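Local coordinates for protein Cas13d (uncultured Ruminococcus sp, PDB 6IV9) that binds CRISPR RNA and uses two HEPN domains in maturing that guide and in cleaving the RNA it targets, at residues N111-F117 / E128-P134; L359-F363 / D408-C413; V365-N371 / F564-I569. The protein carries 2 engineered substitutions. One frame throughout, in Å; residues are numbered along the deposited sequence.

Contact 1 comes first along the chain and lies apart from the other two, in a small three-stranded antiparallel sheet of the N-terminal region; its centre is about 43 Å from that of contact 2 and 39 Å from that of contact 3. Contacts 2 and 3 have centres only 12 Å apart and share helix 353-366: residues 359-363 meet helix 400-418, whereas 365-371, at the end of the helix and just beyond it, meet helix 556-570. Their segments alternate in sequence, and helix 353-366 is the element on which helices 400-418 and 556-570 both pack. All three contacts border the bound RNA, which is thus met by both a sheet and a helical region.

Contact 1: residues N111-F117 / E128-P134; sequences NEVNITF and EINTSNP. With nucleotides of chain B.
Glu128 and Ile129 meet Thr116 and Phe117 in an antiparallel beta hairpin made of strands 114-119 and 129-132, the former central in a three-stranded sheet with 105-110. The carbon chain of Glu128 runs past Thr116 CG2. Ile129 and Phe117 form a hydrogen-bonded pair, with Ile129 N 2.7 Å from Phe117 O. Phe117 CG stands between its own backbone N and carbonyl carbon (chi1 78°), which brings CE1 to within 3.6 Å of Ile129 CG2 and leaves Ile129 CB off-centre above the ring in a CH-pi contact. Helix 54-58 and strand 60-65 cover this face. On the other face Asn130 and Thr116 are neighbours, and Thr116 OG1 donates to Asn130 OD1 at 2.7 Å, almost head-on to the amide oxygen. Thr131 returns to the Phe117 face, its CG2 3.8 Å from Ile115 CB, while the two backbones exchange a pair of hydrogen bonds. Ser132 diverges from Asn114, and its OG comes to van der Waals distance of the ribose of G6 of chain B, 3.6 Å from C1'. Past the last bridge, Asn133 adds two bonds: its N to Val113 O and its ND2, nearly straight (172°), to Asn111 O at 2.9 Å. Asn111 OD1 accepts from Val113 N, an Asx turn, and from Asn114 N, an Asx motif, while Asn133 OD1 is held by Thr135. Finally Pro134 CD rests 3.9 Å from Ile115 CD1.

Contact 2: residues L359-F363 / D408-C413; sequences LYYDF and DFLLFC
The Phe409 ring packs one face against Tyr360 and turns its edge into the face of Phe363, an aromatic cluster where helices 353-366 and 400-418 cross steeply, local axes 11.0 Å apart. In one T-shaped stack the edge of Tyr360 points to Phe409, with planes at 63° and Tyr360 CD1 3.8 Å from Phe409 CD1. In the other, Phe409, its CG anti to the backbone N (chi1 -174°), carries CD1 to the face of Phe363, planes at 88° and centroids 5.4 Å apart. Cys413 SG, one turn on, lies over the other face of Phe409. The backbone position of Phe409 separately sets its CB over the centre of the Phe363 ring, a CH-pi contact 4.3 Å from the centroid. Aliphatic and sulfur contacts surround the rings: Leu359 CB lies 3.8 Å from Phe409 CZ, and Leu359 CD1 meets Cys413 SG at 4.0 Å. Asp408 CB touches the rim of Phe363. Phe412 meets Phe363 ring to ring in an apolar contact, Phe412 CD2 3.9 Å from Phe363 CD1. With an alanine in place of Phe363, the edge of Phe409 would probably lose the face it points into, leaving that ring freer to turn. Tyr360 OH, Asp362 and Asp408 bond instead to Asn340, Ser368 and Arg380; with no hydrogen bond between the segments, the crossing rests on ring edges, faces and apolar packing.

Contact 3: residues V365-N371 / F564-I569; sequences VLKSQKN and FIVKNI. With nucleotides of chain B.
Lys370 and Lys567 grip one phosphate oxygen of the RNA from the two segments: Lys370 NZ and Lys567 NZ each donate to OP1 of U34 of chain B at 2.8 Å. Lys370 reaches it with an extended chain, whereas Lys567 bends at its last torsion (chi4 -66°). The anion probably offsets the closeness of the two ammonium groups, and a water bridges them as well, accepting from both and donating to Asn568 OD1 at 2.8 Å. The other end of this amide faces the backbone: Asn568 ND2 donates to Val365 O at 2.9 Å, from above the carbonyl plane and with a bent N-H angle of 143°, and makes a weak bond to Leu366 O at 3.1 Å. These carbonyls belong to the C-terminal end of helix 353-366, where Lys367 leaves helical geometry with a positive phi (53°) before a 3-10 turn at 368-370, so that Asn568, from helix 556-570, bonds to the carbonyls where the chain changes course. The same turn is met by Phe564, whose ring edge points at two carbonyl oxygens in its plane; Phe564 CE2 is 3.2 Å from Leu366 O and 3.4 Å from Lys367 O. Its CZ meets Lys370 CB. The methylenes of Lys367 run antiparallel to the Asn568 side chain, and Lys367 NZ, also bonded to Ile364 O, donates to OP1 of U43 of chain B at 2.8 Å. Beyond the amide, Leu366 CD1 packs 3.7 Å from Ile565 CD1, the two branches aligned.

Contact 1: residues N111-F117 / E128-P134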
loop_
_atom_site.group_PDB
_atom_site.type_symbol
_atom_site.label_atom_id
_atom_site.label_comp_id
_atom_site.label_asym_id
_atom_site.label_seq_id
_atom_site.Cartn_x
_atom_site.Cartn_y
_atom_site.Cartn_z
ATOM N N ASN A 111 39.522 -8.633 -12.996
ATOM C CA ASN A 111 40.169 -9.960 -12.921
ATOM C C ASN A 111 39.139 -10.988 -12.457
ATOM O O ASN A 111 37.990 -10.641 -12.270
ATOM C CB ASN A 111 41.460 -9.963 -12.113
ATOM C CG ASN A 111 41.229 -9.545 -10.689
ATOM O OD1 ASN A 111 40.495 -10.185 -9.975
ATOM N ND2 ASN A 111 41.853 -8.463 -10.287
ATOM N N GLU A 112 39.588 -12.208 -12.223
ATOM C CA GLU A 112 38.672 -13.305 -11.862
ATOM C C GLU A 112 37.919 -12.980 -10.574
ATOM O O GLU A 112 36.785 -13.376 -10.465
ATOM C CB GLU A 112 39.466 -14.587 -11.658
ATOM C CG GLU A 112 38.626 -15.695 -11.080
ATOM C CD GLU A 112 39.313 -17.036 -10.969
ATOM O OE1 GLU A 112 40.539 -17.047 -10.820
ATOM O OE2 GLU A 112 38.613 -18.056 -11.036
ATOM N N VAL A 113 38.573 -12.300 -9.642
ATOM C CA VAL A 113 37.982 -12.062 -8.298
ATOM C C VAL A 113 37.400 -10.664 -8.129
ATOM O O VAL A 113 36.360 -10.560 -7.519
ATOM C CB VAL A 113 39.039 -12.297 -7.214
ATOM C CG1 VAL A 113 38.473 -12.058 -5.830
ATOM C CG2 VAL A 113 39.658 -13.665 -7.323
ATOM N N ASN A 114 38.063 -9.641 -8.653
ATOM C CA ASN A 114 37.610 -8.267 -8.350
ATOM C C ASN A 114 37.450 -7.394 -9.578
ATOM O O ASN A 114 38.051 -7.671 -10.593
ATOM C CB ASN A 114 38.601 -7.518 -7.466
ATOM C CG ASN A 114 38.778 -8.180 -6.124
ATOM O OD1 ASN A 114 39.804 -8.779 -5.871
ATOM N ND2 ASN A 114 37.778 -8.089 -5.271
ATOM N N ILE A 115 36.642 -6.362 -9.392
ATOM C CA ILE A 115 36.384 -5.299 -10.386
ATOM C C ILE A 115 36.703 -3.988 -9.681
ATOM O O ILE A 115 36.181 -3.774 -8.611
ATOM C CB ILE A 115 34.927 -5.336 -10.853
ATOM C CG1 ILE A 115 34.629 -6.595 -11.667
ATOM C CG2 ILE A 115 34.590 -4.074 -11.611
ATOM C CD1 ILE A 115 33.170 -6.843 -11.871
ATOM N N THR A 116 37.564 -3.180 -10.276
ATOM C CA THR A 116 37.903 -1.887 -9.660
ATOM C C THR A 116 37.347 -0.800 -10.558
ATOM O O THR A 116 37.415 -0.946 -11.738
ATOM C CB THR A 116 39.408 -1.697 -9.486
ATOM O OG1 THR A 116 39.878 -2.742 -8.653
ATOM C CG2 THR A 116 39.749 -0.387 -8.830
ATOM N N PHE A 117 36.782 0.231 -9.967
ATOM C CA PHE A 117 36.225 1.327 -10.777
ATOM C C PHE A 117 36.200 2.592 -9.933
ATOM O O PHE A 117 36.435 2.548 -8.766
ATOM C CB PHE A 117 34.838 0.973 -11.310
ATOM C CG PHE A 117 33.740 1.104 -10.291
ATOM C CD1 PHE A 117 33.573 0.147 -9.313
ATOM C CD2 PHE A 117 32.899 2.193 -10.297
ATOM C CE1 PHE A 117 32.571 0.270 -8.373
ATOM C CE2 PHE A 117 31.891 2.308 -9.359
ATOM C CZ PHE A 117 31.738 1.350 -8.398
ATOM N N GLU A 128 39.170 4.904 -5.736
ATOM C CA GLU A 128 38.978 3.595 -6.395
ATOM C C GLU A 128 38.053 2.752 -5.520
ATOM O O GLU A 128 38.274 2.696 -4.326
ATOM C CB GLU A 128 40.297 2.844 -6.527
ATOM C CG GLU A 128 41.175 3.352 -7.643
ATOM C CD GLU A 128 42.419 2.512 -7.846
ATOM O OE1 GLU A 128 43.081 2.217 -6.856
ATOM O OE2 GLU A 128 42.683 2.143 -8.984
ATOM N N ILE A 129 37.082 2.101 -6.144
ATOM C CA ILE A 129 36.108 1.231 -5.436
ATOM C C ILE A 129 36.332 -0.196 -5.916
ATOM O O ILE A 129 36.426 -0.384 -7.093
ATOM C CB ILE A 129 34.665 1.661 -5.734
ATOM C CG1 ILE A 129 34.418 3.130 -5.413
ATOM C CG2 ILE A 129 33.703 0.763 -4.997
ATOM C CD1 ILE A 129 34.579 3.432 -3.973
ATOM N N ASN A 130 36.426 -1.138 -4.998
ATOM C CA ASN A 130 36.613 -2.552 -5.378
ATOM C C ASN A 130 35.317 -3.297 -5.075
ATOM O O ASN A 130 34.805 -3.143 -3.996
ATOM C CB ASN A 130 37.787 -3.191 -4.650
ATOM C CG ASN A 130 39.077 -2.450 -4.902
ATOM O OD1 ASN A 130 39.594 -2.462 -6.003
ATOM N ND2 ASN A 130 39.564 -1.769 -3.890
ATOM N N THR A 131 34.834 -4.058 -6.044
ATOM C CA THR A 131 33.606 -4.869 -5.902
ATOM C C THR A 131 33.923 -6.287 -6.375
ATOM O O THR A 131 34.843 -6.444 -7.166
ATOM C CB THR A 131 32.439 -4.209 -6.639
ATOM O OG1 THR A 131 31.238 -4.812 -6.179
ATOM C CG2 THR A 131 32.501 -4.367 -8.135
ATOM N N SER A 132 33.220 -7.276 -5.843
ATOM C CA SER A 132 33.447 -8.677 -6.257
ATOM C C SER A 132 33.066 -8.863 -7.716
ATOM O O SER A 132 32.100 -8.284 -8.135
ATOM C CB SER A 132 32.622 -9.627 -5.463
ATOM O OG SER A 132 32.737 -9.370 -4.101
ATOM N N ASN A 133 33.846 -9.652 -8.432
ATOM C CA ASN A 133 33.418 -10.025 -9.791
ATOM C C ASN A 133 32.277 -11.008 -9.512
ATOM O O ASN A 133 32.520 -11.998 -8.874
ATOM C CB ASN A 133 34.576 -10.665 -10.544
ATOM C CG ASN A 133 34.195 -11.189 -11.903
ATOM O OD1 ASN A 133 33.050 -11.499 -12.141
ATOM N ND2 ASN A 133 35.163 -11.298 -12.785
ATOM N N PRO A 134 31.046 -10.781 -9.990
ATOM C CA PRO A 134 29.906 -11.631 -9.657
ATOM C C PRO A 134 29.995 -13.079 -10.153
ATOM O O PRO A 134 29.289 -13.885 -9.673
ATOM C CB PRO A 134 28.687 -10.917 -10.235
ATOM C CG PRO A 134 29.240 -9.982 -11.249
ATOM C CD PRO A 134 30.672 -9.701 -10.855
ATOM P P G B 6 31.840 -17.117 -1.929
ATOM O OP1 G B 6 32.478 -18.131 -2.760
ATOM O OP2 G B 6 31.840 -17.255 -0.508
ATOM O "O5'" G B 6 32.528 -15.714 -2.129
ATOM C "C5'" G B 6 32.895 -15.225 -3.425
ATOM C "C4'" G B 6 33.610 -13.907 -3.315
ATOM O "O4'" G B 6 32.734 -12.922 -2.694
ATOM C "C3'" G B 6 34.862 -13.895 -2.410
ATOM O "O3'" G B 6 36.006 -14.316 -3.128
ATOM C "C2'" G B 6 34.977 -12.424 -2.056
ATOM O "O2'" G B 6 35.508 -11.662 -3.136
ATOM C "C1'" G B 6 33.505 -12.079 -1.830
ATOM N N9 G B 6 33.037 -12.279 -0.463
ATOM C C8 G B 6 32.352 -13.349 0.046
ATOM N N7 G B 6 32.040 -13.204 1.301
ATOM C C5 G B 6 32.563 -11.968 1.640
ATOM C C6 G B 6 32.585 -11.294 2.880
ATOM O O6 G B 6 32.054 -11.619 3.932
ATOM N N1 G B 6 33.279 -10.094 2.796
ATOM C C2 G B 6 33.954 -9.659 1.700
ATOM N N2 G B 6 34.595 -8.493 1.829
ATOM N N3 G B 6 33.923 -10.263 0.525
ATOM C C4 G B 6 33.205 -11.399 0.569
#

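Contact 2: residues L359-F363 / D408-C413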
loop_
_atom_site.group_PDB
_atom_site.type_symbol
_atom_site.label_atom_id
_atom_site.label_comp_id
_atom_site.label_asym_id
_atom_site.label_seq_id
_atom_site.Cartn_x
_atom_site.Cartn_y
_atom_site.Cartn_z
ATOM N N LEU A 359 1.864 24.302 -16.781
ATOM C CA LEU A 359 2.707 23.754 -15.694
ATOM C C LEU A 359 1.844 23.452 -14.467
ATOM O O LEU A 359 2.102 22.480 -13.812
ATOM C CB LEU A 359 3.827 24.737 -15.365
ATOM C CG LEU A 359 5.001 24.734 -16.336
ATOM C CD1 LEU A 359 5.834 25.986 -16.186
ATOM C CD2 LEU A 359 5.856 23.504 -16.152
ATOM N N TYR A 360 0.893 24.317 -14.164
ATOM C CA TYR A 360 0.014 24.120 -12.991
ATOM C C TYR A 360 -0.852 22.874 -13.170
ATOM O O TYR A 360 -1.028 22.137 -12.229
ATOM C CB TYR A 360 -0.763 25.378 -12.630
ATOM C CG TYR A 360 -1.312 25.322 -11.234
ATOM C CD1 TYR A 360 -0.504 25.569 -10.149
ATOM C CD2 TYR A 360 -2.620 24.975 -10.993
ATOM C CE1 TYR A 360 -0.984 25.500 -8.858
ATOM C CE2 TYR A 360 -3.122 24.906 -9.710
ATOM C CZ TYR A 360 -2.301 25.169 -8.639
ATOM O OH TYR A 360 -2.785 25.113 -7.378
ATOM N N TYR A 361 -1.344 22.646 -14.382
ATOM C CA TYR A 361 -2.137 21.421 -14.627
ATOM C C TYR A 361 -1.221 20.224 -14.370
ATOM O O TYR A 361 -1.659 19.264 -13.798
ATOM C CB TYR A 361 -2.704 21.361 -16.045
ATOM C CG TYR A 361 -3.516 20.124 -16.310
ATOM C CD1 TYR A 361 -4.856 20.078 -16.001
ATOM C CD2 TYR A 361 -2.945 18.987 -16.836
ATOM C CE1 TYR A 361 -5.615 18.947 -16.207
ATOM C CE2 TYR A 361 -3.687 17.841 -17.043
ATOM C CZ TYR A 361 -5.029 17.821 -16.734
ATOM O OH TYR A 361 -5.783 16.715 -16.941
ATOM N N ASP A 362 0.025 20.320 -14.809
ATOM C CA ASP A 362 0.990 19.217 -14.598
ATOM C C ASP A 362 1.194 19.028 -13.098
ATOM O O ASP A 362 1.071 17.923 -12.636
ATOM C CB ASP A 362 2.331 19.550 -15.247
ATOM C CG ASP A 362 3.432 18.527 -15.039
ATOM O OD1 ASP A 362 3.481 17.918 -13.985
ATOM O OD2 ASP A 362 4.241 18.388 -15.931
ATOM N N PHE A 363 1.386 20.115 -12.380
ATOM C CA PHE A 363 1.659 20.062 -10.931
ATOM C C PHE A 363 0.507 19.371 -10.199
ATOM O O PHE A 363 0.774 18.677 -9.261
ATOM C CB PHE A 363 1.871 21.489 -10.435
ATOM C CG PHE A 363 2.081 21.650 -8.956
ATOM C CD1 PHE A 363 3.322 21.452 -8.393
ATOM C CD2 PHE A 363 1.042 22.030 -8.137
ATOM C CE1 PHE A 363 3.514 21.614 -7.038
ATOM C CE2 PHE A 363 1.235 22.190 -6.782
ATOM C CZ PHE A 363 2.468 21.976 -6.238
ATOM N N ASP A 408 5.544 25.130 -3.197
ATOM C CA ASP A 408 6.030 23.917 -3.894
ATOM C C ASP A 408 6.065 24.182 -5.404
ATOM O O ASP A 408 6.997 23.764 -6.046
ATOM C CB ASP A 408 5.164 22.708 -3.539
ATOM C CG ASP A 408 5.354 22.202 -2.118
ATOM O OD1 ASP A 408 6.164 22.768 -1.402
ATOM O OD2 ASP A 408 4.709 21.238 -1.756
ATOM N N PHE A 409 5.067 24.885 -5.923
ATOM C CA PHE A 409 5.009 25.168 -7.375
ATOM C C PHE A 409 6.208 26.010 -7.819
ATOM O O PHE A 409 6.750 25.723 -8.855
ATOM C CB PHE A 409 3.703 25.848 -7.754
ATOM C CG PHE A 409 3.563 26.022 -9.239
ATOM C CD1 PHE A 409 3.261 24.949 -10.054
ATOM C CD2 PHE A 409 3.783 27.250 -9.828
ATOM C CE1 PHE A 409 3.134 25.108 -11.421
ATOM C CE2 PHE A 409 3.670 27.405 -11.197
ATOM C CZ PHE A 409 3.344 26.337 -11.986
ATOM N N LEU A 410 6.580 27.017 -7.042
ATOM C CA LEU A 410 7.740 27.860 -7.410
ATOM C C LEU A 410 8.995 26.990 -7.442
ATOM O O LEU A 410 9.760 27.113 -8.360
ATOM C CB LEU A 410 7.907 28.933 -6.341
ATOM C CG LEU A 410 6.863 30.039 -6.325
ATOM C CD1 LEU A 410 7.225 31.064 -5.275
ATOM C CD2 LEU A 410 6.745 30.689 -7.686
ATOM N N LEU A 411 9.174 26.143 -6.437
ATOM C CA LEU A 411 10.356 25.247 -6.388
ATOM C C LEU A 411 10.316 24.274 -7.567
ATOM O O LEU A 411 11.336 24.028 -8.149
ATOM C CB LEU A 411 10.316 24.476 -5.073
ATOM C CG LEU A 411 10.423 25.325 -3.812
ATOM C CD1 LEU A 411 10.592 24.442 -2.600
ATOM C CD2 LEU A 411 11.573 26.300 -3.928
ATOM N N PHE A 412 9.143 23.747 -7.874
ATOM C CA PHE A 412 9.012 22.774 -8.980
ATOM C C PHE A 412 9.441 23.421 -10.298
ATOM O O PHE A 412 10.243 22.871 -11.006
ATOM C CB PHE A 412 7.543 22.383 -9.096
ATOM C CG PHE A 412 7.130 21.740 -10.393
ATOM C CD1 PHE A 412 7.821 20.665 -10.911
ATOM C CD2 PHE A 412 6.020 22.190 -11.075
ATOM C CE1 PHE A 412 7.427 20.076 -12.095
ATOM C CE2 PHE A 412 5.626 21.595 -12.254
ATOM C CZ PHE A 412 6.332 20.543 -12.762
ATOM N N CYS A 413 8.939 24.614 -10.572
ATOM C CA CYS A 413 9.281 25.331 -11.824
ATOM C C CYS A 413 10.780 25.643 -11.865
ATOM O O CYS A 413 11.377 25.560 -12.910
ATOM C CB CYS A 413 8.429 26.581 -11.956
ATOM S SG CYS A 413 6.707 26.194 -12.336
#

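Contact 3: residues V365-N371 / F564-I569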
loop_
_atom_site.group_PDB
_atom_site.type_symbol
_atom_site.label_atom_id
_atom_site.label_comp_id
_atom_site.label_asym_id
_atom_site.label_seq_id
_atom_site.Cartn_x
_atom_site.Cartn_y
_atom_site.Cartn_z
ATOM N N VAL A 365 -2.226 17.319 -11.630
ATOM C CA VAL A 365 -2.654 15.998 -12.164
ATOM C C VAL A 365 -1.494 15.049 -12.466
ATOM O O VAL A 365 -1.645 13.875 -12.195
ATOM C CB VAL A 365 -3.531 16.208 -13.408
ATOM C CG1 VAL A 365 -3.995 14.905 -14.004
ATOM C CG2 VAL A 365 -4.713 17.105 -13.111
ATOM N N LEU A 366 -0.467 15.535 -13.147
ATOM C CA LEU A 366 0.700 14.699 -13.507
ATOM C C LEU A 366 1.693 14.605 -12.344
ATOM O O LEU A 366 2.373 13.599 -12.261
ATOM C CB LEU A 366 1.359 15.263 -14.767
ATOM C CG LEU A 366 0.515 15.219 -16.035
ATOM C CD1 LEU A 366 -0.055 13.844 -16.271
ATOM C CD2 LEU A 366 -0.611 16.204 -15.966
ATOM N N LYS A 367 1.764 15.650 -11.532
ATOM C CA LYS A 367 2.675 15.696 -10.371
ATOM C C LYS A 367 4.103 15.372 -10.810
ATOM O O LYS A 367 4.747 14.557 -10.195
ATOM C CB LYS A 367 2.139 14.874 -9.202
ATOM C CG LYS A 367 0.809 15.351 -8.643
ATOM C CD LYS A 367 0.635 15.054 -7.194
ATOM C CE LYS A 367 -0.797 15.180 -6.741
ATOM N NZ LYS A 367 -1.360 16.503 -7.042
ATOM N N SER A 368 4.587 16.111 -11.810
ATOM C CA SER A 368 5.967 15.998 -12.356
ATOM C C SER A 368 6.989 16.372 -11.285
ATOM O O SER A 368 8.089 15.886 -11.333
ATOM C CB SER A 368 6.159 16.806 -13.593
ATOM O OG SER A 368 5.519 16.193 -14.673
ATOM N N GLN A 369 6.567 17.131 -10.279
ATOM C CA GLN A 369 7.438 17.534 -9.144
ATOM C C GLN A 369 7.824 16.300 -8.315
ATOM O O GLN A 369 8.761 16.388 -7.548
ATOM C CB GLN A 369 6.784 18.610 -8.282
ATOM C CG GLN A 369 5.630 18.108 -7.441
ATOM C CD GLN A 369 4.324 18.175 -8.190
ATOM O OE1 GLN A 369 4.298 18.351 -9.391
ATOM N NE2 GLN A 369 3.230 17.996 -7.482
ATOM N N LYS A 370 7.089 15.208 -8.487
ATOM C CA LYS A 370 7.330 13.958 -7.729
ATOM C C LYS A 370 8.185 12.989 -8.546
ATOM O O LYS A 370 8.319 11.848 -8.134
ATOM C CB LYS A 370 6.002 13.365 -7.278
ATOM C CG LYS A 370 5.390 14.064 -6.085
ATOM C CD LYS A 370 4.033 13.562 -5.770
ATOM C CE LYS A 370 3.509 14.122 -4.477
ATOM N NZ LYS A 370 2.398 13.321 -3.947
ATOM N N ASN A 371 8.656 13.446 -9.699
ATOM C CA ASN A 371 9.547 12.649 -10.572
ATOM C C ASN A 371 10.868 13.393 -10.838
ATOM O O ASN A 371 11.422 13.193 -11.893
ATOM C CB ASN A 371 8.829 12.153 -11.820
ATOM C CG ASN A 371 9.602 11.033 -12.466
ATOM O OD1 ASN A 371 10.307 10.309 -11.787
ATOM N ND2 ASN A 371 9.528 10.933 -13.775
ATOM N N PHE A 564 1.269 6.139 -12.378
ATOM C CA PHE A 564 1.675 7.333 -11.604
ATOM C C PHE A 564 0.500 8.318 -11.566
ATOM O O PHE A 564 0.220 8.891 -10.540
ATOM C CB PHE A 564 2.936 7.921 -12.229
ATOM C CG PHE A 564 3.658 8.948 -11.404
ATOM C CD1 PHE A 564 4.569 8.573 -10.444
ATOM C CD2 PHE A 564 3.459 10.294 -11.626
ATOM C CE1 PHE A 564 5.250 9.524 -9.709
ATOM C CE2 PHE A 564 4.138 11.248 -10.891
ATOM C CZ PHE A 564 5.030 10.860 -9.936
ATOM N N ILE A 565 -0.160 8.493 -12.702
ATOM C CA ILE A 565 -1.353 9.377 -12.800
ATOM C C ILE A 565 -2.499 8.801 -11.963
ATOM O O ILE A 565 -3.140 9.538 -11.276
ATOM C CB ILE A 565 -1.744 9.610 -14.264
ATOM C CG1 ILE A 565 -0.665 10.416 -14.981
ATOM C CG2 ILE A 565 -3.092 10.286 -14.357
ATOM C CD1 ILE A 565 -0.661 10.214 -16.455
ATOM N N VAL A 566 -2.681 7.490 -11.992
ATOM C CA VAL A 566 -3.755 6.843 -11.196
ATOM C C VAL A 566 -3.514 7.144 -9.717
ATOM O O VAL A 566 -4.442 7.513 -9.063
ATOM C CB VAL A 566 -3.787 5.331 -11.457
ATOM C CG1 VAL A 566 -4.562 4.584 -10.398
ATOM C CG2 VAL A 566 -4.338 5.039 -12.832
ATOM N N LYS A 567 -2.271 7.068 -9.263
ATOM C CA LYS A 567 -1.976 7.372 -7.848
ATOM C C LYS A 567 -2.384 8.820 -7.557
ATOM O O LYS A 567 -2.984 9.056 -6.539
ATOM C CB LYS A 567 -0.482 7.176 -7.600
ATOM C CG LYS A 567 0.063 7.680 -6.279
ATOM C CD LYS A 567 1.520 7.362 -6.071
ATOM C CE LYS A 567 2.072 7.930 -4.786
ATOM N NZ LYS A 567 2.093 9.404 -4.788
ATOM N N ASN A 568 -2.075 9.742 -8.460
ATOM C CA ASN A 568 -2.412 11.166 -8.225
ATOM C C ASN A 568 -3.932 11.369 -8.140
ATOM O O ASN A 568 -4.385 11.985 -7.219
ATOM C CB ASN A 568 -1.827 12.057 -9.326
ATOM C CG ASN A 568 -0.318 11.981 -9.442
ATOM O OD1 ASN A 568 0.371 11.730 -8.481
ATOM N ND2 ASN A 568 0.203 12.206 -10.628
ATOM N N ILE A 569 -4.677 10.885 -9.117
ATOM C CA ILE A 569 -6.154 11.082 -9.136
ATOM C C ILE A 569 -6.871 10.249 -8.071
ATOM O O ILE A 569 -7.851 10.707 -7.569
ATOM C CB ILE A 569 -6.741 10.940 -10.546
ATOM C CG1 ILE A 569 -6.713 9.496 -11.033
ATOM C CG2 ILE A 569 -6.026 11.882 -11.492
ATOM C CD1 ILE A 569 -7.330 9.299 -12.368
ATOM P P C B 33 10.067 12.131 -3.338
ATOM O OP1 C B 33 9.478 13.477 -3.503
ATOM O OP2 C B 33 10.566 11.629 -2.035
ATOM O "O5'" C B 33 8.992 11.050 -3.810
ATOM C "C5'" C B 33 8.304 11.192 -5.062
ATOM C "C4'" C B 33 7.503 9.981 -5.384
ATOM O "O4'" C B 33 8.396 8.890 -5.711
ATOM C "C3'" C B 33 6.655 9.414 -4.257
ATOM O "O3'" C B 33 5.432 10.115 -4.145
ATOM C "C2'" C B 33 6.448 7.995 -4.730
ATOM O "O2'" C B 33 5.540 7.896 -5.814
ATOM C "C1'" C B 33 7.846 7.670 -5.239
ATOM N N1 C B 33 8.710 7.095 -4.181
ATOM C C2 C B 33 8.578 5.729 -3.922
ATOM O O2 C B 33 7.714 5.085 -4.539
ATOM N N3 C B 33 9.360 5.160 -2.983
ATOM C C4 C B 33 10.220 5.907 -2.284
ATOM N N4 C B 33 11.004 5.295 -1.407
ATOM C C5 C B 33 10.403 7.292 -2.552
ATOM C C6 C B 33 9.648 7.835 -3.517
ATOM P P U B 34 4.823 10.377 -2.729
ATOM O OP1 U B 34 3.467 10.955 -2.931
ATOM O OP2 U B 34 5.793 11.016 -1.866
ATOM O "O5'" U B 34 4.641 8.898 -2.238
ATOM C "C5'" U B 34 4.627 8.562 -0.843
ATOM C "C4'" U B 34 4.629 7.067 -0.701
ATOM O "O4'" U B 34 5.847 6.470 -1.195
ATOM C "C3'" U B 34 4.518 6.549 0.726
ATOM O "O3'" U B 34 3.130 6.625 1.081
ATOM C "C2'" U B 34 5.022 5.124 0.553
ATOM O "O2'" U B 34 3.996 4.311 0.002
ATOM C "C1'" U B 34 6.185 5.351 -0.413
ATOM N N1 U B 34 7.460 5.651 0.266
ATOM C C2 U B 34 8.053 4.580 0.894
ATOM O O2 U B 34 7.556 3.471 0.909
ATOM N N3 U B 34 9.226 4.863 1.521
ATOM C C4 U B 34 9.863 6.076 1.587
ATOM O O4 U B 34 10.949 6.141 2.133
ATOM C C5 U B 34 9.207 7.138 0.888
ATOM C C6 U B 34 8.034 6.897 0.288
ATOM P P U B 43 -4.319 17.251 -4.499
ATOM O OP1 U B 43 -3.506 16.190 -5.201
ATOM O OP2 U B 43 -3.630 18.285 -3.729
ATOM O "O5'" U B 43 -5.172 17.893 -5.673
ATOM C "C5'" U B 43 -6.186 18.872 -5.403
ATOM C "C4'" U B 43 -6.531 19.614 -6.675
ATOM O "O4'" U B 43 -7.178 18.653 -7.530
ATOM C "C3'" U B 43 -7.561 20.748 -6.523
ATOM O "O3'" U B 43 -6.815 21.920 -6.241
ATOM C "C2'" U B 43 -8.240 20.745 -7.901
ATOM O "O2'" U B 43 -7.308 21.315 -8.794
ATOM C "C1'" U B 43 -8.286 19.243 -8.214
ATOM N N1 U B 43 -9.523 18.580 -7.776
ATOM C C2 U B 43 -10.688 18.883 -8.439
ATOM O O2 U B 43 -10.731 19.630 -9.393
ATOM N N3 U B 43 -11.806 18.269 -7.948
ATOM C C4 U B 43 -11.882 17.401 -6.891
ATOM O O4 U B 43 -12.973 16.925 -6.582
ATOM C C5 U B 43 -10.637 17.133 -6.253
ATOM C C6 U B 43 -9.527 17.717 -6.703
HETATM O O HOH W 1 0.492 11.674 -5.729
#